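Local coordinates for Z-ring associated protein G (Haemophilus ducreyi, PDB 6UN9), which is probably involved in cell division, cell envelope biogenesis and maintenance of cell shape, forming a tetrameric helical coiled coil, at residues 61-65 against 76-80. The protein carries 2 engineered substitutions. Sequence-based numbering, arbitrary orientation.
Sequences YTHFA and NQVEF
The ring of Phe80 rests on the helix between Tyr61, Phe64 and Ala65, and contributes most of what residues 76-80 bury there. Tyr61 and Phe80 extend past each other in opposite directions, with the CE1 side of the tyrosine, together with CZ and OH, lying against CD1 and CE1 of the phenylalanine. Tyr61 CE1 sits at the edge of the Phe80 ring, 3.8 Å from Phe80 CD1. With the planes at 47°, the pair is an oblique aromatic contact. Tyr61 CG lies anti to the backbone N (chi1 170°), which places the ring beside Phe80 and OH within 3.7 Å of Phe80 CA. Further along the helix, Ala65 CA approaches Phe80 CD1 at 3.9 Å, with Ala65 CB a little farther from the same atom. Phe64 offers its CB to Phe80 CE1 at 4.0 Å and its backbone carbonyl carbon to one face of that ring, while its own ring turns into the tetramer. There it meets Phe43 of a second subunit, His42 of a third and Phe64 of the fourth, in the interior of the four-chain helical assembly, whose described architecture is a tetrameric coiled coil. The loop after helix 42-69 thus folds back along the helix it has just left, and Phe80 also packs on Phe43 of the second subunit. On the outer side, where Glu79 is exposed, its chain, bent at chi2, meets Tyr61 from the opposite direction, and Tyr61 OH donates a weak hydrogen bond of 3.3 Å to Glu79 OE1, which lies at the edge of the tyrosine ring, near its plane. Glu79 OE2 comes close to Glu51 OE1 of the second subunit, a like-charge proximity that may raise the proton affinity of either acid.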
loop_
_atom_site.group_PDB
_atom_site.type_symbol
_atom_site.label_atom_id
_atom_site.label_comp_id
_atom_site.label_asym_id
_atom_site.label_seq_id
_atom_site.Cartn_x
_atom_site.Cartn_y
_atom_site.Cartn_z
ATOM N N TYR A 61 -9.508 -5.482 -1.644
ATOM C CA TYR A 61 -9.521 -6.784 -2.302
ATOM C C TYR A 61 -10.900 -7.419 -2.229
ATOM O O TYR A 61 -11.403 -7.919 -3.239
ATOM C CB TYR A 61 -8.483 -7.735 -1.695
ATOM C CG TYR A 61 -8.627 -9.165 -2.199
ATOM C CD1 TYR A 61 -7.989 -9.577 -3.358
ATOM C CD2 TYR A 61 -9.409 -10.099 -1.513
ATOM C CE1 TYR A 61 -8.121 -10.870 -3.817
ATOM C CE2 TYR A 61 -9.549 -11.391 -1.969
ATOM C CZ TYR A 61 -8.906 -11.775 -3.123
ATOM O OH TYR A 61 -9.043 -13.074 -3.595
ATOM N N THR A 62 -11.519 -7.448 -1.044
ATOM C CA THR A 62 -12.794 -8.145 -0.978
ATOM C C THR A 62 -13.951 -7.307 -1.507
ATOM O O THR A 62 -14.976 -7.879 -1.878
ATOM C CB THR A 62 -13.100 -8.635 0.438
ATOM O OG1 THR A 62 -13.703 -7.585 1.209
ATOM C CG2 THR A 62 -11.833 -9.153 1.088
ATOM N N HIS A 63 -13.807 -5.979 -1.594
ATOM C CA HIS A 63 -14.759 -5.220 -2.395
ATOM C C HIS A 63 -14.684 -5.596 -3.864
ATOM O O HIS A 63 -15.609 -5.294 -4.621
ATOM C CB HIS A 63 -14.538 -3.720 -2.269
ATOM C CG HIS A 63 -15.434 -2.908 -3.159
ATOM N ND1 HIS A 63 -15.228 -2.795 -4.519
ATOM C CD2 HIS A 63 -16.541 -2.177 -2.884
ATOM C CE1 HIS A 63 -16.154 -2.015 -5.039
ATOM N NE2 HIS A 63 -16.957 -1.621 -4.067
ATOM N N PHE A 64 -13.591 -6.211 -4.288
ATOM C CA PHE A 64 -13.497 -6.754 -5.631
ATOM C C PHE A 64 -13.886 -8.223 -5.677
ATOM O O PHE A 64 -14.425 -8.691 -6.691
ATOM C CB PHE A 64 -12.076 -6.533 -6.175
ATOM C CG PHE A 64 -11.966 -5.279 -6.975
ATOM C CD1 PHE A 64 -11.660 -5.322 -8.331
ATOM C CD2 PHE A 64 -12.264 -4.053 -6.385
ATOM C CE1 PHE A 64 -11.632 -4.154 -9.069
ATOM C CE2 PHE A 64 -12.216 -2.892 -7.113
ATOM C CZ PHE A 64 -11.917 -2.942 -8.456
ATOM N N ALA A 65 -13.633 -8.947 -4.587
ATOM C CA ALA A 65 -13.896 -10.379 -4.565
ATOM C C ALA A 65 -15.365 -10.667 -4.802
ATOM O O ALA A 65 -15.709 -11.659 -5.453
ATOM C CB ALA A 65 -13.444 -10.972 -3.229
ATOM N N ASN A 76 -16.745 -16.704 -15.581
ATOM C CA ASN A 76 -15.802 -17.421 -14.742
ATOM C C ASN A 76 -15.039 -16.450 -13.836
ATOM O O ASN A 76 -15.081 -15.224 -14.000
ATOM C CB ASN A 76 -14.838 -18.231 -15.612
ATOM C CG ASN A 76 -15.230 -18.212 -17.088
ATOM O OD1 ASN A 76 -15.745 -17.207 -17.591
ATOM N ND2 ASN A 76 -14.993 -19.324 -17.785
ATOM N N GLN A 77 -14.339 -17.013 -12.862
ATOM C CA GLN A 77 -13.670 -16.219 -11.849
ATOM C C GLN A 77 -12.192 -16.565 -11.823
ATOM O O GLN A 77 -11.813 -17.741 -11.895
ATOM C CB GLN A 77 -14.287 -16.442 -10.466
ATOM C CG GLN A 77 -14.372 -15.174 -9.650
ATOM C CD GLN A 77 -14.802 -13.994 -10.500
ATOM O OE1 GLN A 77 -14.012 -13.089 -10.763
ATOM N NE2 GLN A 77 -16.056 -14.009 -10.953
ATOM N N VAL A 78 -11.362 -15.533 -11.714
ATOM C CA VAL A 78 -9.913 -15.702 -11.629
ATOM C C VAL A 78 -9.557 -15.578 -10.151
ATOM O O VAL A 78 -9.371 -14.482 -9.625
ATOM C CB VAL A 78 -9.163 -14.700 -12.509
ATOM C CG1 VAL A 78 -8.956 -15.275 -13.902
ATOM C CG2 VAL A 78 -9.938 -13.385 -12.588
ATOM N N GLU A 79 -9.499 -16.726 -9.462
ATOM C CA GLU A 79 -9.006 -16.841 -8.089
ATOM C C GLU A 79 -9.884 -16.153 -7.038
ATOM O O GLU A 79 -9.999 -16.663 -5.914
ATOM C CB GLU A 79 -7.567 -16.309 -8.023
ATOM C CG GLU A 79 -7.282 -15.269 -6.935
ATOM C CD GLU A 79 -7.387 -13.835 -7.436
ATOM O OE1 GLU A 79 -7.967 -12.997 -6.713
ATOM O OE2 GLU A 79 -6.890 -13.545 -8.548
ATOM N N PHE A 80 -10.501 -15.014 -7.387
ATOM C CA PHE A 80 -11.191 -14.113 -6.435
ATOM C C PHE A 80 -12.076 -14.839 -5.398
ATOM O O PHE A 80 -12.711 -15.861 -5.693
ATOM C CB PHE A 80 -12.055 -13.087 -7.197
ATOM C CG PHE A 80 -11.338 -11.799 -7.583
ATOM C CD1 PHE A 80 -10.640 -11.053 -6.648
ATOM C CD2 PHE A 80 -11.398 -11.321 -8.889
ATOM C CE1 PHE A 80 -10.002 -9.852 -7.015
ATOM C CE2 PHE A 80 -10.768 -10.132 -9.263
ATOM C CZ PHE A 80 -10.069 -9.393 -8.322
#